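Putative agmatinase (Clostridium difficile, PDB 3LHL) probably hydrolyses agmatine to putrescine and urea, as a manganese-dependent hydrolase of the arginase family. Local coordinates at residues A[31-36]-A[258-263]; A[53-58]-A[274-279]; A[64-69]-A[74-79]; A[164-169]-A[177-182]; A[183-188]-A[231-236]. All blocks are in the same frame, centred on the assembly; numbering follows the deposited sequence.

Contact 1: A[31-36]-A[258-263]; sequences SSSMRK and VSTVIA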
# COMPACT_ATOMS: atom_id res chain seq x y z
N SER A 31 -11.32 -4.94 2.35
CA SER A 31 -11.50 -5.86 1.22
C SER A 31 -12.91 -6.41 1.07
O SER A 31 -13.41 -6.51 -0.05
CB SER A 31 -10.49 -7.02 1.32
OG SER A 31 -10.70 -7.80 2.47
N SER A 32 -13.56 -6.76 2.17
CA SER A 32 -14.91 -7.29 2.10
C SER A 32 -15.89 -6.20 1.65
O SER A 32 -16.86 -6.47 0.95
CB SER A 32 -15.34 -7.86 3.45
OG SER A 32 -15.30 -6.87 4.45
N SER A 33 -15.64 -4.97 2.06
CA SER A 33 -16.50 -3.87 1.66
C SER A 33 -16.30 -3.61 0.16
O SER A 33 -17.25 -3.34 -0.57
CB SER A 33 -16.15 -2.61 2.45
OG SER A 33 -16.92 -1.51 2.00
N MSE A 34 -15.06 -3.72 -0.30
CA MSE A 34 -14.75 -3.51 -1.71
C MSE A 34 -15.28 -4.66 -2.56
O MSE A 34 -15.60 -4.48 -3.73
CB MSE A 34 -13.25 -3.38 -1.92
CG MSE A 34 -12.59 -2.23 -1.17
SE MSE A 34 -10.67 -2.31 -1.36
CE MSE A 34 -10.15 -2.21 0.48
N ARG A 35 -15.35 -5.85 -1.97
CA ARG A 35 -15.80 -7.03 -2.69
C ARG A 35 -17.22 -6.91 -3.25
O ARG A 35 -17.47 -7.25 -4.40
CB ARG A 35 -15.69 -8.27 -1.80
CG ARG A 35 -16.19 -9.55 -2.48
CD ARG A 35 -15.74 -10.80 -1.75
NE ARG A 35 -14.28 -10.85 -1.63
CZ ARG A 35 -13.62 -10.67 -0.49
NH1 ARG A 35 -14.29 -10.42 0.64
NH2 ARG A 35 -12.30 -10.73 -0.47
N LYS A 36 -18.14 -6.41 -2.44
CA LYS A 36 -19.52 -6.27 -2.89
C LYS A 36 -19.70 -5.04 -3.76
O LYS A 36 -20.80 -4.76 -4.23
CB LYS A 36 -20.47 -6.19 -1.69
CG LYS A 36 -20.20 -5.02 -0.76
CD LYS A 36 -21.32 -4.86 0.27
CE LYS A 36 -22.64 -4.46 -0.41
NZ LYS A 36 -23.73 -4.14 0.55
N VAL A 258 -18.28 6.61 -0.78
CA VAL A 258 -17.34 6.94 -1.84
C VAL A 258 -15.90 6.45 -1.61
O VAL A 258 -15.21 6.10 -2.57
CB VAL A 258 -17.35 8.46 -2.13
CG1 VAL A 258 -16.19 8.84 -3.04
CG2 VAL A 258 -18.69 8.83 -2.80
N SER A 259 -15.46 6.42 -0.36
CA SER A 259 -14.11 5.95 -0.05
C SER A 259 -13.88 4.54 -0.57
O SER A 259 -12.79 4.21 -1.02
CB SER A 259 -13.88 5.97 1.47
OG SER A 259 -13.86 7.29 1.96
N THR A 260 -14.91 3.71 -0.51
CA THR A 260 -14.82 2.33 -0.98
C THR A 260 -14.67 2.31 -2.50
O THR A 260 -13.88 1.54 -3.05
CB THR A 260 -16.08 1.54 -0.57
OG1 THR A 260 -16.20 1.55 0.86
CG2 THR A 260 -16.00 0.09 -1.06
N VAL A 261 -15.42 3.18 -3.16
CA VAL A 261 -15.38 3.26 -4.61
C VAL A 261 -13.99 3.70 -5.04
O VAL A 261 -13.43 3.19 -6.00
CB VAL A 261 -16.43 4.27 -5.12
CG1 VAL A 261 -16.38 4.36 -6.64
CG2 VAL A 261 -17.82 3.84 -4.67
N ILE A 262 -13.43 4.67 -4.31
CA ILE A 262 -12.10 5.17 -4.61
C ILE A 262 -11.07 4.04 -4.49
O ILE A 262 -10.19 3.90 -5.34
CB ILE A 262 -11.71 6.31 -3.65
CG1 ILE A 262 -12.67 7.49 -3.85
CG2 ILE A 262 -10.26 6.71 -3.87
CD1 ILE A 262 -12.41 8.69 -2.95
N ALA A 263 -11.18 3.25 -3.43
CA ALA A 263 -10.25 2.14 -3.20
C ALA A 263 -10.38 1.12 -4.34
O ALA A 263 -9.39 0.55 -4.80
CB ALA A 263 -10.55 1.47 -1.86
O HOH W 1 -18.70 0.50 1.71
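Two helices of the arginase-family alpha/beta fold, 30-38 and the C-terminal 258-278, cross almost at a right angle here; the axes of the segments 31-36 and 258-263 come within 9.4 Å at a signed angle of -84°. T260 faces the other helix with both its branches. Its methyl lies against the backbone of selenomethionine M34, T260 CG2 to M34 CA being 3.9 Å. Its hydroxyl turns to the S33 side, where S33 OG stands 3.3 Å from T260 OG1, and one water joins the pair, 2.7 Å from S33 OG and 2.8 Å from T260 OG1. With CG anti to the carbonyl carbon (chi1 -61°), the M34 chain carries its selenium one turn along to the methyl of A263, M34 SE to A263 CB 3.8 Å. I94 of strand 90-95 and L249 also touch M34. The crossing ties helix 30-38, which also touches strand 90-95, to the start of the C-terminal helix of the arginase-family alpha/beta fold.

Contact 2: A[53-58]-A[274-279]; sequences EDYNIC and ISDKIK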
# COMPACT_ATOMS: atom_id res chain seq x y z
N GLU A 53 -9.64 -7.32 -18.40
CA GLU A 53 -9.95 -8.54 -19.14
C GLU A 53 -8.81 -9.10 -19.99
O GLU A 53 -8.87 -10.25 -20.42
CB GLU A 53 -11.17 -8.30 -20.02
CG GLU A 53 -12.44 -8.03 -19.24
CD GLU A 53 -13.65 -7.80 -20.13
OE1 GLU A 53 -13.62 -6.83 -20.94
OE2 GLU A 53 -14.62 -8.58 -20.03
N ASP A 54 -7.79 -8.30 -20.25
CA ASP A 54 -6.67 -8.77 -21.06
C ASP A 54 -5.59 -9.43 -20.21
O ASP A 54 -4.54 -9.79 -20.72
CB ASP A 54 -6.02 -7.61 -21.82
CG ASP A 54 -6.99 -6.87 -22.71
OD1 ASP A 54 -7.87 -7.53 -23.31
OD2 ASP A 54 -6.86 -5.64 -22.83
N TYR A 55 -5.86 -9.60 -18.92
CA TYR A 55 -4.84 -10.18 -18.05
C TYR A 55 -5.27 -11.32 -17.16
O TYR A 55 -6.46 -11.53 -16.89
CB TYR A 55 -4.25 -9.07 -17.16
CG TYR A 55 -3.84 -7.85 -17.93
CD1 TYR A 55 -2.71 -7.86 -18.75
CD2 TYR A 55 -4.61 -6.68 -17.89
CE1 TYR A 55 -2.36 -6.75 -19.52
CE2 TYR A 55 -4.27 -5.57 -18.65
CZ TYR A 55 -3.15 -5.61 -19.46
OH TYR A 55 -2.83 -4.52 -20.24
N ASN A 56 -4.28 -12.07 -16.70
CA ASN A 56 -4.51 -13.18 -15.79
C ASN A 56 -4.21 -12.68 -14.39
O ASN A 56 -3.06 -12.52 -14.00
CB ASN A 56 -3.61 -14.36 -16.14
CG ASN A 56 -4.06 -15.09 -17.39
OD1 ASN A 56 -5.17 -15.62 -17.43
ND2 ASN A 56 -3.22 -15.10 -18.41
N ILE A 57 -5.28 -12.42 -13.64
CA ILE A 57 -5.16 -11.95 -12.27
C ILE A 57 -5.95 -12.89 -11.38
O ILE A 57 -7.09 -13.24 -11.68
CB ILE A 57 -5.72 -10.52 -12.13
CG1 ILE A 57 -4.95 -9.57 -13.05
CG2 ILE A 57 -5.61 -10.06 -10.68
CD1 ILE A 57 -5.58 -8.19 -13.19
N CYS A 58 -5.34 -13.32 -10.29
CA CYS A 58 -6.00 -14.23 -9.38
C CYS A 58 -6.58 -13.51 -8.18
O CYS A 58 -5.91 -12.69 -7.55
CB CYS A 58 -5.03 -15.31 -8.90
SG CYS A 58 -5.73 -16.41 -7.64
N ILE A 274 0.53 -3.02 -13.07
CA ILE A 274 1.44 -4.11 -12.77
C ILE A 274 1.29 -5.24 -13.78
O ILE A 274 2.28 -5.76 -14.31
CB ILE A 274 1.21 -4.65 -11.34
CG1 ILE A 274 1.42 -3.52 -10.32
CG2 ILE A 274 2.17 -5.79 -11.03
CD1 ILE A 274 1.03 -3.89 -8.91
N SER A 275 0.04 -5.62 -14.06
CA SER A 275 -0.23 -6.70 -15.00
C SER A 275 0.35 -6.42 -16.38
O SER A 275 0.87 -7.33 -17.04
CB SER A 275 -1.73 -6.94 -15.12
OG SER A 275 -2.26 -7.43 -13.90
N ASP A 276 0.27 -5.17 -16.82
CA ASP A 276 0.79 -4.80 -18.13
C ASP A 276 2.30 -4.94 -18.21
O ASP A 276 2.83 -5.37 -19.24
CB ASP A 276 0.38 -3.38 -18.49
CG ASP A 276 0.75 -3.01 -19.92
OD1 ASP A 276 0.27 -3.70 -20.84
OD2 ASP A 276 1.52 -2.05 -20.12
N LYS A 277 3.00 -4.56 -17.15
CA LYS A 277 4.45 -4.65 -17.14
C LYS A 277 4.91 -6.10 -17.20
O LYS A 277 5.84 -6.43 -17.94
CB LYS A 277 5.04 -3.99 -15.89
CG LYS A 277 4.97 -2.48 -15.91
CD LYS A 277 5.89 -1.87 -14.87
CE LYS A 277 5.87 -0.36 -14.98
NZ LYS A 277 6.11 0.06 -16.39
N ILE A 278 4.26 -6.96 -16.43
CA ILE A 278 4.60 -8.38 -16.43
C ILE A 278 4.25 -8.91 -17.82
O ILE A 278 4.80 -9.91 -18.28
CB ILE A 278 3.78 -9.14 -15.37
CG1 ILE A 278 4.10 -8.58 -13.98
CG2 ILE A 278 4.08 -10.63 -15.46
CD1 ILE A 278 3.21 -9.12 -12.89
N LYS A 279 3.32 -8.22 -18.48
CA LYS A 279 2.87 -8.57 -19.82
C LYS A 279 2.10 -9.88 -19.87
O LYS A 279 1.06 -9.96 -20.53
CB LYS A 279 4.06 -8.63 -20.78
CG LYS A 279 4.24 -7.38 -21.61
CD LYS A 279 5.65 -7.26 -22.14
CE LYS A 279 6.61 -6.83 -21.04
NZ LYS A 279 6.25 -5.48 -20.50
O HOH W 2 -1.31 -10.28 -14.06
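Y55 lays its ring against the last turns of the C-terminal helix, at S275 and D276. From the start of the side chain, Y55 CB is 3.9 Å from S275 CB, and Y55 CG comes nearer still, at 3.6 Å from the same carbon. The S275 methylene therefore sits over one face of the ring in a CH-pi contact, 4.0 Å from the centroid and 25° off the normal; D54 CB covers the opposite face. Further out, Y55 CE1 passes D276 CA at 4.0 Å. At the tip, Y55 OH lies 3.3 Å from D276 OD1, with ring and carboxylate planes turned 75° apart; the hydroxyl's proton need not go to D276. S275 OG bonds to C271 O one turn back in its own helix, receives a hydrogen bond from a water that also donates to N56 O, and touches I57 CD1 at 3.5 Å. L50 and L272 also pack on Y55. The chemistry is thus mainly that of an aromatic face on a serine methylene at the end of a helix, with polar groups at its margin: the serine hydroxyl is satisfied within its helix and by water.

Contact 3: A[64-69]-A[74-79]; sequences EISVGS and LKEIYQ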
# COMPACT_ATOMS: atom_id res chain seq x y z
N GLU A 64 -7.33 -16.15 5.81
CA GLU A 64 -7.93 -16.54 7.08
C GLU A 64 -6.88 -16.22 8.14
O GLU A 64 -5.76 -16.71 8.06
CB GLU A 64 -8.25 -18.03 7.10
CG GLU A 64 -9.08 -18.46 8.30
CD GLU A 64 -9.29 -19.96 8.37
OE1 GLU A 64 -9.79 -20.55 7.39
OE2 GLU A 64 -8.95 -20.55 9.42
N ILE A 65 -7.24 -15.40 9.11
CA ILE A 65 -6.29 -15.04 10.15
C ILE A 65 -6.81 -15.31 11.55
O ILE A 65 -8.01 -15.26 11.81
CB ILE A 65 -5.89 -13.56 10.05
CG1 ILE A 65 -7.14 -12.68 10.18
CG2 ILE A 65 -5.18 -13.29 8.72
CD1 ILE A 65 -6.85 -11.19 10.14
N SER A 66 -5.89 -15.62 12.46
CA SER A 66 -6.25 -15.89 13.84
C SER A 66 -6.68 -14.59 14.50
O SER A 66 -6.43 -13.50 13.98
CB SER A 66 -5.06 -16.48 14.60
OG SER A 66 -4.73 -17.77 14.10
N VAL A 67 -7.34 -14.71 15.65
CA VAL A 67 -7.80 -13.54 16.38
C VAL A 67 -7.16 -13.48 17.76
O VAL A 67 -6.84 -14.51 18.36
CB VAL A 67 -9.34 -13.58 16.56
CG1 VAL A 67 -10.01 -13.71 15.20
CG2 VAL A 67 -9.74 -14.73 17.46
N GLY A 68 -6.94 -12.26 18.26
CA GLY A 68 -6.36 -12.09 19.58
C GLY A 68 -4.85 -12.00 19.68
O GLY A 68 -4.31 -11.80 20.77
N SER A 69 -4.15 -12.15 18.56
CA SER A 69 -2.70 -12.07 18.61
C SER A 69 -2.10 -11.44 17.36
O SER A 69 -2.07 -12.05 16.29
CB SER A 69 -2.09 -13.46 18.82
OG SER A 69 -0.68 -13.39 18.91
N LEU A 74 0.69 -11.53 11.95
CA LEU A 74 1.81 -11.16 11.11
C LEU A 74 2.47 -12.38 10.47
O LEU A 74 2.80 -12.36 9.29
CB LEU A 74 2.83 -10.36 11.91
CG LEU A 74 2.31 -9.05 12.51
CD1 LEU A 74 3.47 -8.26 13.09
CD2 LEU A 74 1.59 -8.23 11.43
N LYS A 75 2.66 -13.43 11.26
CA LYS A 75 3.27 -14.66 10.75
C LYS A 75 2.43 -15.26 9.63
O LYS A 75 2.96 -15.78 8.65
CB LYS A 75 3.45 -15.68 11.88
CG LYS A 75 4.49 -15.27 12.90
CD LYS A 75 4.62 -16.28 14.03
CE LYS A 75 5.66 -15.84 15.05
NZ LYS A 75 5.72 -16.76 16.21
N GLU A 76 1.11 -15.19 9.78
CA GLU A 76 0.20 -15.73 8.79
C GLU A 76 0.27 -14.93 7.49
O GLU A 76 0.24 -15.50 6.40
CB GLU A 76 -1.23 -15.74 9.35
CG GLU A 76 -1.35 -16.56 10.63
CD GLU A 76 -2.65 -16.37 11.37
OE1 GLU A 76 -3.13 -15.22 11.46
OE2 GLU A 76 -3.20 -17.37 11.88
N ILE A 77 0.36 -13.61 7.60
CA ILE A 77 0.45 -12.76 6.41
C ILE A 77 1.76 -13.11 5.72
O ILE A 77 1.81 -13.26 4.50
CB ILE A 77 0.46 -11.26 6.77
CG1 ILE A 77 -0.89 -10.86 7.37
CG2 ILE A 77 0.76 -10.44 5.53
CD1 ILE A 77 -0.89 -9.46 7.99
N TYR A 78 2.82 -13.23 6.51
CA TYR A 78 4.14 -13.57 5.99
C TYR A 78 4.07 -14.85 5.17
O TYR A 78 4.58 -14.91 4.05
CB TYR A 78 5.13 -13.77 7.14
CG TYR A 78 6.53 -14.08 6.65
CD1 TYR A 78 7.36 -13.06 6.20
CD2 TYR A 78 7.00 -15.39 6.61
CE1 TYR A 78 8.64 -13.34 5.72
CE2 TYR A 78 8.28 -15.68 6.14
CZ TYR A 78 9.09 -14.65 5.69
OH TYR A 78 10.35 -14.92 5.21
N GLN A 79 3.44 -15.87 5.74
CA GLN A 79 3.31 -17.15 5.07
C GLN A 79 2.64 -17.05 3.71
O GLN A 79 3.18 -17.56 2.72
CB GLN A 79 2.51 -18.13 5.94
CG GLN A 79 3.26 -18.62 7.16
CD GLN A 79 4.57 -19.29 6.80
OE1 GLN A 79 5.64 -18.70 6.94
NE2 GLN A 79 4.49 -20.52 6.30
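With CG anti to its carbonyl carbon (chi1 -59°) and the chain extended beyond, E76 reaches from helix 70-86 back to the loop that precedes it. S66 turns its hydroxyl in the same sense, OG anti to the carbonyl carbon at chi1 -66°, and its backbone N and OG thus both face the carboxylate. The two oxygens share the work. S66 N donates to E76 OE1 at 3.0 Å, nearly straight at 163° and on the syn lone pair; a weak second branch runs from S66 N to E76 OE2 at 3.3 Å. S66 OG donates to E76 OE2 over 2.7 Å, also from the syn side but somewhat out of the carboxylate plane. One residue grips the carboxylate at both oxygens, which should restrict its rotation about the last bond. I65 adds an apolar margin, its CA 3.4 Å from E76 OE1 and its CB 3.5 Å from that oxygen, while the isoleucine side chain crosses the glutamate at about a right angle and packs on F17. S69 OG, at the N-cap position, weakly accepts from Q72 N. A helix glutamate accepting hydrogen bonds from the backbone N-H and hydroxyl of one serine fastens the loop to the helix it leads into, at the beta-alpha connection between strand 57-62 and helix 70-86 of the arginase-family fold.

Contact 4: A[164-169]-A[177-182]; sequences EEFKFA and MEIGGI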
# COMPACT_ATOMS: atom_id res chain seq x y z
N GLU A 164 10.41 14.92 15.44
CA GLU A 164 11.49 13.94 15.38
C GLU A 164 11.37 13.05 14.14
O GLU A 164 12.36 12.80 13.45
CB GLU A 164 11.48 13.06 16.63
CG GLU A 164 11.53 13.85 17.94
CD GLU A 164 12.93 14.23 18.37
OE1 GLU A 164 13.67 14.82 17.55
OE2 GLU A 164 13.29 13.93 19.54
N GLU A 165 10.16 12.58 13.86
CA GLU A 165 9.93 11.72 12.70
C GLU A 165 10.37 12.43 11.42
O GLU A 165 10.98 11.82 10.55
CB GLU A 165 8.46 11.34 12.58
CG GLU A 165 7.98 10.36 13.64
CD GLU A 165 6.50 10.06 13.51
OE1 GLU A 165 5.69 11.01 13.59
OE2 GLU A 165 6.14 8.87 13.33
N PHE A 166 10.06 13.71 11.31
CA PHE A 166 10.45 14.48 10.13
C PHE A 166 11.96 14.70 10.08
O PHE A 166 12.56 14.59 9.01
CB PHE A 166 9.69 15.81 10.11
CG PHE A 166 8.26 15.69 9.66
CD1 PHE A 166 7.96 15.49 8.31
CD2 PHE A 166 7.22 15.73 10.57
CE1 PHE A 166 6.64 15.35 7.89
CE2 PHE A 166 5.90 15.59 10.16
CZ PHE A 166 5.61 15.39 8.81
N LYS A 167 12.57 15.00 11.22
CA LYS A 167 14.02 15.20 11.29
C LYS A 167 14.73 13.93 10.83
O LYS A 167 15.69 13.99 10.07
CB LYS A 167 14.47 15.50 12.73
CG LYS A 167 14.22 16.91 13.21
CD LYS A 167 14.68 17.06 14.66
CE LYS A 167 14.45 18.47 15.18
NZ LYS A 167 14.72 18.58 16.65
N PHE A 168 14.24 12.79 11.31
CA PHE A 168 14.79 11.48 10.97
C PHE A 168 14.98 11.37 9.47
O PHE A 168 15.99 10.83 9.00
CB PHE A 168 13.85 10.37 11.46
CG PHE A 168 14.45 8.99 11.40
CD1 PHE A 168 15.40 8.58 12.33
CD2 PHE A 168 14.07 8.10 10.40
CE1 PHE A 168 15.95 7.30 12.28
CE2 PHE A 168 14.62 6.81 10.34
CZ PHE A 168 15.56 6.42 11.28
N ALA A 169 14.02 11.90 8.72
CA ALA A 169 14.09 11.84 7.26
C ALA A 169 14.75 13.05 6.62
O ALA A 169 15.64 12.90 5.78
CB ALA A 169 12.68 11.67 6.69
N MSE A 177 11.89 11.90 1.58
CA MSE A 177 10.51 12.27 1.88
C MSE A 177 10.05 13.55 1.22
O MSE A 177 10.68 14.59 1.36
CB MSE A 177 10.33 12.40 3.39
CG MSE A 177 8.93 12.81 3.81
SE MSE A 177 8.77 13.07 5.73
CE MSE A 177 8.79 11.21 6.28
N GLU A 178 8.94 13.47 0.49
CA GLU A 178 8.39 14.68 -0.11
C GLU A 178 7.24 15.06 0.79
O GLU A 178 6.26 14.31 0.93
CB GLU A 178 7.87 14.45 -1.53
CG GLU A 178 7.65 15.77 -2.26
CD GLU A 178 6.68 15.68 -3.43
OE1 GLU A 178 6.80 14.72 -4.22
OE2 GLU A 178 5.82 16.58 -3.56
N ILE A 179 7.35 16.22 1.43
CA ILE A 179 6.32 16.67 2.35
C ILE A 179 5.23 17.48 1.67
O ILE A 179 5.50 18.31 0.80
CB ILE A 179 6.95 17.50 3.49
CG1 ILE A 179 7.94 16.62 4.26
CG2 ILE A 179 5.86 18.06 4.41
CD1 ILE A 179 8.81 17.39 5.24
N GLY A 180 3.99 17.20 2.05
CA GLY A 180 2.84 17.92 1.52
C GLY A 180 2.51 17.77 0.05
O GLY A 180 1.71 18.54 -0.48
N GLY A 181 3.10 16.78 -0.62
CA GLY A 181 2.81 16.60 -2.03
C GLY A 181 3.41 15.34 -2.63
O GLY A 181 4.09 14.58 -1.95
N ILE A 182 3.15 15.13 -3.92
CA ILE A 182 3.65 13.97 -4.64
C ILE A 182 4.26 14.39 -5.99
O ILE A 182 4.49 13.56 -6.86
CB ILE A 182 2.52 12.96 -4.92
CG1 ILE A 182 1.43 13.64 -5.76
CG2 ILE A 182 1.92 12.46 -3.61
CD1 ILE A 182 0.29 12.74 -6.12
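The beta-alpha-beta unit formed by strand 153-158, helix 163-170 and strand 176-179 is closed here, as the helix packs on the strand that follows it at one margin of the parallel sheet. F166 and selenomethionine M177 make a Met-aromatic contact. The selenium approaches the ring obliquely, M177 SE lying 4.7 Å from the F166 centroid and 63° off its normal, and the two side chains cross at about a right angle. Carbon CD1 of F166 does most of the touching, since it meets I179 CD1 as well, at 3.7 Å. M177 extends toward the helix with CG anti to its backbone N (chi1 179°), then bends at the selenium and brings its terminal methyl to A169. I158 of strand 153-158 and T124 also touch both F166 and M177; the M177 side chain is about 8 Å from that of D125, a manganese ligand. On the helix, A169 CB lies 3.9 Å from M177 CE, whereas the nearest ring carbon to the selenium is F166 CD1, 3.6 Å from M177 SE.

Contact 5: A[183-188]-A[231-236]; sequences DTFENI and FKIIKN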
# COMPACT_ATOMS: atom_id res chain seq x y z
N ASP A 183 4.52 15.69 -6.13
CA ASP A 183 5.07 16.24 -7.37
C ASP A 183 6.41 15.68 -7.83
O ASP A 183 6.69 15.66 -9.03
CB ASP A 183 5.17 17.76 -7.25
CG ASP A 183 3.81 18.41 -7.00
OD1 ASP A 183 2.89 18.19 -7.81
OD2 ASP A 183 3.68 19.14 -5.99
N THR A 184 7.24 15.23 -6.90
CA THR A 184 8.55 14.69 -7.24
C THR A 184 8.53 13.21 -7.64
O THR A 184 9.56 12.66 -8.01
CB THR A 184 9.55 14.85 -6.08
OG1 THR A 184 9.11 14.05 -4.97
CG2 THR A 184 9.64 16.30 -5.64
N PHE A 185 7.36 12.58 -7.57
CA PHE A 185 7.25 11.16 -7.89
C PHE A 185 7.84 10.73 -9.23
O PHE A 185 8.55 9.73 -9.30
CB PHE A 185 5.79 10.69 -7.81
CG PHE A 185 5.64 9.18 -7.81
CD1 PHE A 185 6.25 8.41 -6.82
CD2 PHE A 185 4.92 8.54 -8.82
CE1 PHE A 185 6.15 7.01 -6.83
CE2 PHE A 185 4.81 7.14 -8.84
CZ PHE A 185 5.43 6.37 -7.84
N GLU A 186 7.54 11.48 -10.29
CA GLU A 186 8.06 11.13 -11.61
C GLU A 186 9.59 11.13 -11.62
O GLU A 186 10.21 10.25 -12.20
CB GLU A 186 7.53 12.08 -12.68
CG GLU A 186 7.99 11.75 -14.10
CD GLU A 186 7.22 12.52 -15.16
OE1 GLU A 186 6.65 13.58 -14.83
OE2 GLU A 186 7.19 12.08 -16.33
N ASN A 187 10.18 12.12 -10.95
CA ASN A 187 11.63 12.20 -10.88
C ASN A 187 12.21 11.00 -10.14
O ASN A 187 13.19 10.40 -10.58
CB ASN A 187 12.08 13.49 -10.19
CG ASN A 187 12.11 14.68 -11.14
OD1 ASN A 187 12.20 14.51 -12.35
ND2 ASN A 187 12.06 15.88 -10.58
N ILE A 188 11.60 10.65 -9.01
CA ILE A 188 12.07 9.52 -8.21
C ILE A 188 11.96 8.21 -8.97
O ILE A 188 12.87 7.39 -8.94
CB ILE A 188 11.28 9.40 -6.88
CG1 ILE A 188 11.62 10.58 -5.97
CG2 ILE A 188 11.60 8.08 -6.17
CD1 ILE A 188 13.12 10.73 -5.69
N PHE A 231 -0.27 6.61 -11.52
CA PHE A 231 -0.48 5.40 -12.28
C PHE A 231 0.12 5.54 -13.67
O PHE A 231 0.72 4.60 -14.20
CB PHE A 231 -1.98 5.09 -12.38
CG PHE A 231 -2.64 4.89 -11.05
CD1 PHE A 231 -1.99 4.18 -10.04
CD2 PHE A 231 -3.90 5.42 -10.80
CE1 PHE A 231 -2.60 3.99 -8.80
CE2 PHE A 231 -4.51 5.24 -9.57
CZ PHE A 231 -3.86 4.52 -8.56
N LYS A 232 -0.01 6.73 -14.25
CA LYS A 232 0.53 6.99 -15.58
C LYS A 232 2.06 6.97 -15.50
O LYS A 232 2.73 6.41 -16.37
CB LYS A 232 0.04 8.35 -16.08
CG LYS A 232 0.27 8.58 -17.57
CD LYS A 232 -0.22 9.95 -18.00
CE LYS A 232 0.94 10.85 -18.42
NZ LYS A 232 1.94 11.05 -17.33
N ILE A 233 2.59 7.60 -14.46
CA ILE A 233 4.03 7.67 -14.24
C ILE A 233 4.66 6.29 -14.09
O ILE A 233 5.74 6.01 -14.61
CB ILE A 233 4.33 8.52 -12.99
CG1 ILE A 233 3.92 9.97 -13.26
CG2 ILE A 233 5.80 8.41 -12.61
CD1 ILE A 233 3.87 10.85 -12.03
N ILE A 234 3.97 5.41 -13.36
CA ILE A 234 4.47 4.06 -13.18
C ILE A 234 4.37 3.30 -14.50
O ILE A 234 5.29 2.58 -14.88
CB ILE A 234 3.68 3.31 -12.08
CG1 ILE A 234 4.11 3.82 -10.71
CG2 ILE A 234 3.91 1.81 -12.20
CD1 ILE A 234 3.35 3.20 -9.57
N LYS A 235 3.25 3.47 -15.19
CA LYS A 235 3.05 2.79 -16.47
C LYS A 235 4.12 3.13 -17.49
O LYS A 235 4.57 2.26 -18.23
CB LYS A 235 1.67 3.14 -17.05
CG LYS A 235 1.46 2.60 -18.47
CD LYS A 235 0.06 2.88 -18.97
CE LYS A 235 -0.14 2.35 -20.39
NZ LYS A 235 0.69 3.08 -21.40
N ASN A 236 4.53 4.40 -17.54
CA ASN A 236 5.54 4.83 -18.50
C ASN A 236 6.97 4.68 -18.00
O ASN A 236 7.92 4.99 -18.72
CB ASN A 236 5.31 6.29 -18.91
CG ASN A 236 3.97 6.51 -19.60
OD1 ASN A 236 3.51 5.68 -20.38
ND2 ASN A 236 3.33 7.64 -19.31
O HOH W 3 5.24 9.78 -17.32
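F185 presents the rim of its ring to I234 and a slanted approach to I233, two consecutive isoleucines of helix 229-235. I234 CG1 lies at the ring edge, in its plane, 3.9 Å from F185 CE2. I233 comes from an oblique direction, its branch methyl CG2 3.9 Å from F185 CD2. The ring reaches these partners because F185 holds CG anti to its backbone N (chi1 -167°), which sends it out from the first turn of helix 185-191 across to the other helix. I233 then spreads over the next residue too: I233 CG2 touches E186 CA at 3.7 Å, and I233 CD1 touches E186 CB at 3.9 Å, so the two methyls of I233 lie against the backbone and the first side-chain carbon of E186. From there E186 extends outward on the exposed side. A water donates to E186 OE2 and is weakly bound by N236 ND2, a bridge over the rim of the apolar contact. The charged ends of E186 and K232 stay apart, 5.4 Å from E186 OE2 to K232 NZ, a separation at which any attraction would probably be modest. Inward, the F185 ring meets F120 of strand 115-120 and F156 of strand 153-158 edge-to-face, while I234 packs on I273 of helix 258-278; helix 229-235 thus bridges helix 185-191, which rests on the sheet, and the C-terminal helix 258-278.

In the fold
From the N terminus, helix 30-38 opens contact 1 and the start of strand 57-62 opens contact 2. Both end on helix 258-278, contact 1 at its beginning and contact 2 at its end, so these two long loops cross. Contacts 3, 4 and 5 follow one another in series, nested inside both loops. Contact 3 closes the short loop between strand 57-62 and helix 70-86, and contact 4 closes the beta-alpha-beta unit at the other outermost strand, 176-179. Contact 5, which opens just after contact 4, touches it through E178 and T184. The C-terminal helix thereby ties helix 30-38 and the approach to edge strand 57-62 together, and reaches contact 5 where K277 approaches K235.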